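Local structure of CurM Sulfotransferase (Moorea producta, 4GBM) at residues L88-T91 against F92-V95; A141-P144 against T145-E148; L147-G150 against E151-A155. The protein probably transfers a sulfonate group from the donor PAPS to a polyketide intermediate of the curacin biosynthetic pathway, and is seen here with the product nucleotide PAP bound. The protein carries 2 engineered substitutions. All blocks are in the same frame, centred on the assembly; numbering follows the deposited sequence.

Contact 1: residues L88-T91 against F92-V95; sequences LQKT and FMEV. With SO4 (sulfate ion), chain Q.
L88 and F92, one helical turn apart, lie side by side and point the same way, the leucine methyl CD1 resting 3.9 Å from CE2 of the phenylalanine ring. With CG of L88 anti to the backbone N (chi1 -171°), the isobutyl group runs alongside the ring. The ring meets the carbonyl oxygen of L88 obliquely, and that same oxygen accepts the backbone N-H of F92. On the neighbouring face Q89 and M93 cross at a slant. The bend at chi3 (-134°) lays the terminal methyl CE of M93 across the aliphatic part of Q89, 3.3 Å from its CG, while CG of M93 sits 3.0 Å from the carbonyl oxygen of Q89. That oxygen takes the N-H of M93 and also the hydroxyl of S103 from helix 100-113.

Polar links complete the contact. A water donates to both the carbonyl oxygen of K90 (3.1 Å) and OE1 of E94 (3.0 Å), tying the bent glutamate back to the turn before it. T91 turns its OG1 toward the previous turn, where it bonds to the carbonyl of G87, and the N-H of V95 meets the carbonyl oxygen of T91 almost straight at 174°. A sulfate, probably from the crystallisation liquor, accepts the backbone N-H of Q89 through O3 at 2.8 Å and is also bonded to R75; this lies near the start of the helix, whose amides would be expected to favour an anion.

The four successive i to i+4 bonds and the paired side chains are those of a regular amphipathic alpha helix, 87-96, whose buried face, with T91 and F92, packs on helix 117-128 of this sulfotransferase fold.

Contact 2: residues A141-P144 against T145-E148; sequences AMEP and TILE
E143 turns its CG anti to its own carbonyl carbon (chi1 -67°) and bends at chi2, while I146 carries CG1 on the corresponding side of its backbone (chi1 -65°) and runs on extended to CD1. The two chains cross obliquely, CD1 of I146 lying against CB of E143 at 3.7 Å, and the bend at chi2 takes the carboxylate off the isoleucine. A water spans the gap from OE2 of E143, to which it donates (2.6 Å), to the backbone N-H of T145 at the start of helix 144-153, which it accepts (3.0 Å).

The carbonyl oxygen of E143 accepts the N-H of I146 at 2.9 Å from well above the carbonyl plane, and also a weak bond from the N-H of L147. P144, with no amide hydrogen to give, opens the helix, and its carbonyl oxygen receives the N-H of E148 at 3.1 Å. The isoleucine also touches L67, P68 and Y140. With I146 cut back to an alanine, CB of E143 would probably lose the methyl packed on it and a gap would open toward L67 and P68.

E143 stands at the N-cap position, and its carboxylate reaches the T145 amide by way of the water, while the apolar part of its chain packs on I146. An acidic group at this end is likely to interact favourably with the helix dipole.

Contact 3: residues L147-G150 against E151-A155; sequences LERG and EALFA
R149 and L153 flank each other on the last turn of helix 144-153, where the chain passes into a short, weakly bonded strand at about 154-155 of this P-loop-related alpha/beta sulfotransferase fold. The apolar contact between them is made by aliphatic atoms: CG of R149 lies 4.1 Å from CG of L153, the two chains pointing the same way. Because CG of R149 stands anti to the backbone N (chi1 -162°), the methylene part runs beside the leucine before the chain bends at chi3; in the conformer described, one of two modelled, NH1 reaches the carbonyl oxygen of L67.

The backbone bonds become less regular toward the C-terminal end. The carbonyl oxygen of R149 accepts the N-H of L153 at 2.9 Å and, weakly, that of A152, which is shared with an equally weak bond to the carbonyl oxygen of E148.

The carboxylate of E151 has its partners outside the turn: OE1 forms a salt bridge with R215 and OE2 a hydrogen bond with the hydroxyl of Y159, so both oxygens are satisfied. L153 and A155 pair through their backbones with L31, which joins the helix end to the strand 31-32.

At the aromatic end F154 meets Y121 edge to face. Its N-H bonds to the carbonyl oxygen of G150 at 3.1 Å, and that oxygen also lies in the plane of the F154 ring, 3.4 Å from its edge atom CD2.

How the contacts relate
From the N terminus, contact 1 comes first, within helix 87-96, and is complete before the chain runs through helices 100-113 and 117-128 and strand 132-136 to contact 2. All three are local, each joining adjoining segments round helical turns, so none closes a long loop. Contacts 2 and 3 overlap at L147 and E148: the first starts helix 144-153, the second ends it and leads into the weakly bonded strand at about 154-155, their centres about 10 Å apart. Contact 1 stands separate, its centre about 25 Å from that of contact 2 and 23 Å from that of contact 3. Helix 117-128 touches side chains of both contact 1 and contact 3, linking the two regions.

Contact 1: residues L88-T91 against F92-V95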
ATOM      1  N   LEU A  88       6.627 -11.428  -1.455  1.00 18.89           N
ATOM      2  CA  LEU A  88       7.587 -11.833  -2.484  1.00 18.88           C
ATOM      3  C   LEU A  88       7.554 -13.338  -2.742  1.00 19.49           C
ATOM      4  O   LEU A  88       7.538 -13.770  -3.896  1.00 19.81           O
ATOM      5  CB  LEU A  88       9.003 -11.357  -2.135  1.00 18.70           C
ATOM      6  CG  LEU A  88      10.077 -11.530  -3.219  1.00 18.71           C
ATOM      7  CD1 LEU A  88       9.769 -10.677  -4.460  1.00 19.99           C
ATOM      8  CD2 LEU A  88      11.442 -11.168  -2.649  1.00 18.82           C
ATOM      9  N   GLN A  89       7.513 -14.129  -1.671  1.00 19.90           N
ATOM     10  CA  GLN A  89       7.387 -15.588  -1.781  1.00 20.81           C
ATOM     11  C   GLN A  89       6.112 -15.991  -2.525  1.00 21.41           C
ATOM     12  O   GLN A  89       6.158 -16.823  -3.429  1.00 22.18           O
ATOM     13  CB  GLN A  89       7.437 -16.232  -0.396  1.00 21.64           C
ATOM     14  CG  GLN A  89       7.607 -17.734  -0.405  1.00 24.53           C
ATOM     15  CD  GLN A  89       7.606 -18.326   0.996  1.00 30.13           C
ATOM     16  OE1 GLN A  89       6.622 -18.920   1.430  1.00 34.37           O
ATOM     17  NE2 GLN A  89       8.713 -18.156   1.711  1.00 32.45           N
ATOM     18  N   LYS A  90       4.983 -15.378  -2.159  1.00 21.27           N
ATOM     19  CA  LYS A  90       3.707 -15.639  -2.825  1.00 22.06           C
ATOM     20  C   LYS A  90       3.715 -15.213  -4.283  1.00 22.10           C
ATOM     21  O   LYS A  90       3.093 -15.867  -5.125  1.00 23.25           O
ATOM     22  CB  LYS A  90       2.547 -14.957  -2.086  1.00 22.18           C
ATOM     23  CG  LYS A  90       2.155 -15.658  -0.796  1.00 25.23           C
ATOM     24  CD  LYS A  90       1.026 -14.921  -0.090  1.00 28.93           C
ATOM     25  CE  LYS A  90       0.615 -15.643   1.185  1.00 32.33           C
ATOM     26  NZ  LYS A  90       0.089 -17.011   0.925  1.00 36.38           N
ATOM     27  N   THR A  91       4.414 -14.114  -4.579  1.00 21.12           N
ATOM     28  CA  THR A  91       4.523 -13.636  -5.953  1.00 21.27           C
ATOM     29  C   THR A  91       5.169 -14.689  -6.849  1.00 22.05           C
ATOM     30  O   THR A  91       4.602 -15.053  -7.880  1.00 23.14           O
ATOM     31  CB  THR A  91       5.266 -12.282  -6.032  1.00 20.28           C
ATOM     32  OG1 THR A  91       4.432 -11.267  -5.460  1.00 19.97           O
ATOM     33  CG2 THR A  91       5.572 -11.909  -7.473  1.00 20.61           C
ATOM     34  N   PHE A  92       6.337 -15.194  -6.451  1.00 21.73           N
ATOM     35  CA  PHE A  92       7.006 -16.227  -7.239  1.00 22.60           C
ATOM     36  C   PHE A  92       6.198 -17.528  -7.315  1.00 24.12           C
ATOM     37  O   PHE A  92       6.224 -18.214  -8.338  1.00 25.35           O
ATOM     38  CB  PHE A  92       8.435 -16.481  -6.735  1.00 22.12           C
ATOM     39  CG  PHE A  92       9.421 -15.411  -7.131  1.00 21.24           C
ATOM     40  CD1 PHE A  92       9.677 -15.137  -8.475  1.00 23.61           C
ATOM     41  CD2 PHE A  92      10.106 -14.687  -6.161  1.00 21.17           C
ATOM     42  CE1 PHE A  92      10.590 -14.149  -8.839  1.00 24.12           C
ATOM     43  CE2 PHE A  92      11.021 -13.695  -6.517  1.00 22.92           C
ATOM     44  CZ  PHE A  92      11.264 -13.429  -7.854  1.00 22.88           C
ATOM     45  N   MET A  93       5.462 -17.845  -6.250  1.00 24.27           N
ATOM     46  CA  MET A  93       4.553 -19.000  -6.255  1.00 25.95           C
ATOM     47  C   MET A  93       3.482 -18.883  -7.334  1.00 27.08           C
ATOM     48  O   MET A  93       3.226 -19.842  -8.057  1.00 28.87           O
ATOM     49  CB  MET A  93       3.875 -19.183  -4.902  1.00 25.94           C
ATOM     50  CG  MET A  93       4.802 -19.522  -3.761  1.00 25.44           C
ATOM     51  SD  MET A  93       3.840 -19.970  -2.318  1.00 30.19           S
ATOM     52  CE  MET A  93       4.640 -19.060  -1.010  1.00 26.17           C
ATOM     53  N   GLU A  94       2.863 -17.703  -7.433  1.00 26.48           N
ATOM     54  CA  GLU A  94       1.806 -17.450  -8.418  1.00 29.19           C
ATOM     55  C   GLU A  94       2.338 -17.468  -9.847  1.00 30.01           C
ATOM     56  O   GLU A  94       1.841 -18.215 -10.697  1.00 33.15           O
ATOM     57  CB  GLU A  94       1.131 -16.094  -8.158  1.00 27.95           C
ATOM     58  CG  GLU A  94       0.275 -16.008  -6.901  1.00 31.94           C
ATOM     59  CD  GLU A  94      -1.072 -16.716  -7.019  1.00 37.34           C
ATOM     60  OE1 GLU A  94      -1.665 -17.012  -5.961  1.00 37.20           O
ATOM     61  OE2 GLU A  94      -1.541 -16.973  -8.154  1.00 42.60           O
ATOM     62  N   VAL A  95       3.351 -16.639 -10.101  1.00 29.16           N
ATOM     63  CA  VAL A  95       3.836 -16.392 -11.461  1.00 30.72           C
ATOM     64  C   VAL A  95       4.639 -17.556 -12.045  1.00 31.33           C
ATOM     65  O   VAL A  95       4.740 -17.691 -13.268  1.00 33.51           O
ATOM     66  CB  VAL A  95       4.622 -15.049 -11.578  1.00 28.68           C
ATOM     67  CG1 VAL A  95       3.762 -13.889 -11.097  1.00 30.53           C
ATOM     68  CG2 VAL A  95       5.936 -15.096 -10.807  1.00 29.26           C
TER
HETATM   69  S   SO4 Q 416       9.888 -13.319   1.373  0.80 19.76           S
HETATM   70  O1  SO4 Q 416      10.663 -12.483   0.464  0.80 23.16           O
HETATM   71  O2  SO4 Q 416       9.834 -12.630   2.663  0.80 30.10           O
HETATM   72  O3  SO4 Q 416       8.531 -13.485   0.872  0.80 21.64           O
HETATM   73  O4  SO4 Q 416      10.588 -14.590   1.509  0.80 27.41           O
HETATM   74  O   HOH W   1       0.657 -17.633  -4.238  1.00 36.50           O

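Contact 2: residues A141-P144 against T145-E148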
ATOM      1  N   ALA A 141       5.520   6.051   2.365  1.00 12.39           N
ATOM      2  CA  ALA A 141       5.241   7.460   2.642  1.00 12.01           C
ATOM      3  C   ALA A 141       5.912   7.975   3.908  1.00 13.03           C
ATOM      4  O   ALA A 141       5.952   9.177   4.139  1.00 13.09           O
ATOM      5  CB  ALA A 141       3.746   7.690   2.709  1.00 11.19           C
ATOM      6  N   MET A 142       6.453   7.069   4.718  1.00 13.64           N
ATOM      7  CA  MET A 142       7.118   7.453   5.961  0.60 16.12           C
ATOM      8  C   MET A 142       8.520   8.011   5.742  1.00 16.65           C
ATOM      9  O   MET A 142       9.076   8.662   6.626  1.00 18.98           O
ATOM     10  CB  MET A 142       7.164   6.269   6.931  0.60 16.96           C
ATOM     11  CG  MET A 142       5.792   5.783   7.356  0.60 20.68           C
ATOM     12  SD  MET A 142       4.870   7.051   8.243  0.60 28.43           S
ATOM     13  CE  MET A 142       5.647   7.004   9.858  0.60 29.16           C
ATOM     14  N   GLU A 143       9.089   7.759   4.566  1.00 15.96           N
ATOM     15  CA  GLU A 143      10.451   8.202   4.262  1.00 17.69           C
ATOM     16  C   GLU A 143      10.539   8.822   2.872  1.00 15.90           C
ATOM     17  O   GLU A 143      10.420   8.108   1.873  1.00 14.70           O
ATOM     18  CB  GLU A 143      11.440   7.030   4.358  1.00 19.46           C
ATOM     19  CG  GLU A 143      11.652   6.454   5.761  1.00 25.21           C
ATOM     20  CD  GLU A 143      12.345   7.416   6.720  1.00 31.29           C
ATOM     21  OE1 GLU A 143      12.228   7.203   7.949  1.00 35.17           O
ATOM     22  OE2 GLU A 143      13.001   8.382   6.264  1.00 32.42           O
ATOM     23  N   PRO A 144      10.759  10.150   2.796  1.00 16.19           N
ATOM     24  CA  PRO A 144      10.891  10.792   1.486  1.00 15.90           C
ATOM     25  C   PRO A 144      11.926  10.132   0.568  1.00 16.32           C
ATOM     26  O   PRO A 144      11.722  10.106  -0.644  1.00 15.96           O
ATOM     27  CB  PRO A 144      11.315  12.219   1.839  1.00 17.18           C
ATOM     28  CG  PRO A 144      10.673  12.453   3.161  1.00 17.37           C
ATOM     29  CD  PRO A 144      10.832  11.140   3.888  1.00 16.96           C
ATOM     30  N   THR A 145      13.005   9.588   1.131  1.00 16.37           N
ATOM     31  CA  THR A 145      14.024   8.930   0.309  1.00 16.54           C
ATOM     32  C   THR A 145      13.533   7.636  -0.348  1.00 15.66           C
ATOM     33  O   THR A 145      14.036   7.261  -1.406  1.00 15.67           O
ATOM     34  CB  THR A 145      15.356   8.681   1.067  1.00 17.51           C
ATOM     35  OG1 THR A 145      15.121   7.839   2.201  1.00 19.19           O
ATOM     36  CG2 THR A 145      15.975  10.005   1.520  1.00 21.10           C
ATOM     37  N   ILE A 146      12.545   6.967   0.255  1.00 14.41           N
ATOM     38  CA  ILE A 146      11.963   5.769  -0.357  1.00 14.30           C
ATOM     39  C   ILE A 146      11.086   6.154  -1.553  1.00 14.07           C
ATOM     40  O   ILE A 146      11.172   5.532  -2.612  1.00 13.71           O
ATOM     41  CB  ILE A 146      11.171   4.896   0.649  1.00 14.55           C
ATOM     42  CG1 ILE A 146      12.108   4.328   1.721  1.00 16.06           C
ATOM     43  CG2 ILE A 146      10.444   3.759  -0.088  1.00 15.01           C
ATOM     44  CD1 ILE A 146      11.379   3.640   2.897  1.00 18.75           C
ATOM     45  N   LEU A 147      10.260   7.188  -1.386  1.00 13.74           N
ATOM     46  CA  LEU A 147       9.461   7.715  -2.499  1.00 14.52           C
ATOM     47  C   LEU A 147      10.348   8.100  -3.682  1.00 15.99           C
ATOM     48  O   LEU A 147      10.041   7.779  -4.839  1.00 17.31           O
ATOM     49  CB  LEU A 147       8.611   8.910  -2.039  1.00 14.95           C
ATOM     50  CG  LEU A 147       7.583   8.633  -0.934  1.00 12.44           C
ATOM     51  CD1 LEU A 147       6.889   9.919  -0.526  1.00 12.50           C
ATOM     52  CD2 LEU A 147       6.542   7.587  -1.380  1.00 12.34           C
ATOM     53  N   GLU A 148      11.467   8.755  -3.386  1.00 15.02           N
ATOM     54  CA  GLU A 148      12.422   9.165  -4.413  1.00 17.44           C
ATOM     55  C   GLU A 148      13.057   7.974  -5.125  1.00 17.11           C
ATOM     56  O   GLU A 148      13.347   8.062  -6.321  1.00 16.72           O
ATOM     57  CB  GLU A 148      13.492  10.085  -3.825  1.00 17.88           C
ATOM     58  CG  GLU A 148      12.972  11.480  -3.503  1.00 23.68           C
ATOM     59  CD  GLU A 148      14.053  12.405  -2.990  1.00 33.52           C
ATOM     60  OE1 GLU A 148      14.635  12.114  -1.920  1.00 37.93           O
ATOM     61  OE2 GLU A 148      14.313  13.433  -3.655  1.00 39.80           O
TER
HETATM   62  O   HOH W   2      13.788   9.503   4.054  1.00 19.33           O

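Contact 3: residues L147-G150 against E151-A155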
ATOM      1  N   LEU A 147      10.260   7.188  -1.386  1.00 13.74           N
ATOM      2  CA  LEU A 147       9.461   7.715  -2.499  1.00 14.52           C
ATOM      3  C   LEU A 147      10.348   8.100  -3.682  1.00 15.99           C
ATOM      4  O   LEU A 147      10.041   7.779  -4.839  1.00 17.31           O
ATOM      5  CB  LEU A 147       8.611   8.910  -2.039  1.00 14.95           C
ATOM      6  CG  LEU A 147       7.583   8.633  -0.934  1.00 12.44           C
ATOM      7  CD1 LEU A 147       6.889   9.919  -0.526  1.00 12.50           C
ATOM      8  CD2 LEU A 147       6.542   7.587  -1.380  1.00 12.34           C
ATOM      9  N   GLU A 148      11.467   8.755  -3.386  1.00 15.02           N
ATOM     10  CA  GLU A 148      12.422   9.165  -4.413  1.00 17.44           C
ATOM     11  C   GLU A 148      13.057   7.974  -5.125  1.00 17.11           C
ATOM     12  O   GLU A 148      13.347   8.062  -6.321  1.00 16.72           O
ATOM     13  CB  GLU A 148      13.492  10.085  -3.825  1.00 17.88           C
ATOM     14  CG  GLU A 148      12.972  11.480  -3.503  1.00 23.68           C
ATOM     15  CD  GLU A 148      14.053  12.405  -2.990  1.00 33.52           C
ATOM     16  OE1 GLU A 148      14.635  12.114  -1.920  1.00 37.93           O
ATOM     17  OE2 GLU A 148      14.313  13.433  -3.655  1.00 39.80           O
ATOM     18  N   ARG A 149      13.254   6.861  -4.409  1.00 18.14           N
ATOM     19  CA  ARG A 149      13.845   5.671  -5.025  0.50 18.01           C
ATOM     20  C   ARG A 149      12.965   5.102  -6.147  1.00 17.58           C
ATOM     21  O   ARG A 149      13.486   4.572  -7.132  1.00 18.16           O
ATOM     22  CB  ARG A 149      14.199   4.598  -3.982  0.50 18.33           C
ATOM     23  CG  ARG A 149      15.193   3.557  -4.506  0.50 18.43           C
ATOM     24  CD  ARG A 149      15.659   2.574  -3.442  0.50 21.59           C
ATOM     25  NE  ARG A 149      16.627   3.157  -2.515  0.50 24.95           N
ATOM     26  CZ  ARG A 149      16.324   3.579  -1.292  0.50 26.05           C
ATOM     27  NH1 ARG A 149      15.078   3.479  -0.848  0.50 25.56           N
ATOM     28  NH2 ARG A 149      17.264   4.096  -0.513  0.50 26.97           N
ATOM     29  N   GLY A 150      11.645   5.229  -6.013  1.00 16.20           N
ATOM     30  CA  GLY A 150      10.719   4.801  -7.063  1.00 14.23           C
ATOM     31  C   GLY A 150      10.992   5.512  -8.385  1.00 14.48           C
ATOM     32  O   GLY A 150      11.004   4.895  -9.453  1.00 14.27           O
ATOM     33  N   GLU A 151      11.221   6.817  -8.305  1.00 12.75           N
ATOM     34  CA  GLU A 151      11.549   7.611  -9.485  1.00 12.05           C
ATOM     35  C   GLU A 151      12.963   7.347  -9.992  1.00 12.98           C
ATOM     36  O   GLU A 151      13.266   7.606 -11.158  1.00 14.07           O
ATOM     37  CB  GLU A 151      11.339   9.103  -9.197  1.00 12.12           C
ATOM     38  CG  GLU A 151       9.862   9.475  -9.063  1.00 12.28           C
ATOM     39  CD  GLU A 151       9.116   9.337 -10.385  1.00 13.46           C
ATOM     40  OE1 GLU A 151       9.369  10.153 -11.299  1.00 16.27           O
ATOM     41  OE2 GLU A 151       8.284   8.409 -10.516  1.00 13.75           O
ATOM     42  N   ALA A 152      13.824   6.833  -9.119  1.00 13.08           N
ATOM     43  CA  ALA A 152      15.194   6.502  -9.509  1.00 13.04           C
ATOM     44  C   ALA A 152      15.271   5.171 -10.248  1.00 13.13           C
ATOM     45  O   ALA A 152      16.112   5.000 -11.137  1.00 14.96           O
ATOM     46  CB  ALA A 152      16.113   6.490  -8.294  1.00 14.58           C
ATOM     47  N   LEU A 153      14.393   4.239  -9.884  1.00 12.54           N
ATOM     48  CA  LEU A 153      14.443   2.884 -10.433  1.00 12.55           C
ATOM     49  C   LEU A 153      13.571   2.691 -11.667  1.00 12.43           C
ATOM     50  O   LEU A 153      13.872   1.846 -12.515  1.00 13.26           O
ATOM     51  CB  LEU A 153      14.036   1.857  -9.369  1.00 12.98           C
ATOM     52  CG  LEU A 153      14.933   1.693  -8.138  1.00 16.93           C
ATOM     53  CD1 LEU A 153      14.382   0.607  -7.223  1.00 20.93           C
ATOM     54  CD2 LEU A 153      16.374   1.398  -8.523  1.00 23.30           C
ATOM     55  N   PHE A 154      12.490   3.462 -11.743  1.00 11.84           N
ATOM     56  CA  PHE A 154      11.455   3.287 -12.757  1.00 11.27           C
ATOM     57  C   PHE A 154      11.222   4.578 -13.515  1.00 11.52           C
ATOM     58  O   PHE A 154      11.330   5.671 -12.945  1.00 12.77           O
ATOM     59  CB  PHE A 154      10.117   2.895 -12.115  1.00 11.17           C
ATOM     60  CG  PHE A 154      10.151   1.606 -11.341  1.00  9.70           C
ATOM     61  CD1 PHE A 154       9.966   0.394 -11.990  1.00 11.54           C
ATOM     62  CD2 PHE A 154      10.352   1.607  -9.956  1.00 10.99           C
ATOM     63  CE1 PHE A 154       9.989  -0.810 -11.281  1.00 11.87           C
ATOM     64  CE2 PHE A 154      10.373   0.398  -9.239  1.00 11.00           C
ATOM     65  CZ  PHE A 154      10.187  -0.805  -9.917  1.00 10.23           C
ATOM     66  N   ALA A 155      10.865   4.447 -14.789  1.00 11.74           N
ATOM     67  CA  ALA A 155      10.506   5.592 -15.603  1.00 13.10           C
ATOM     68  C   ALA A 155       8.999   5.687 -15.823  1.00 12.14           C
ATOM     69  O   ALA A 155       8.360   4.711 -16.216  1.00 14.46           O
ATOM     70  CB  ALA A 155      11.239   5.528 -16.941  1.00 12.93           C
TER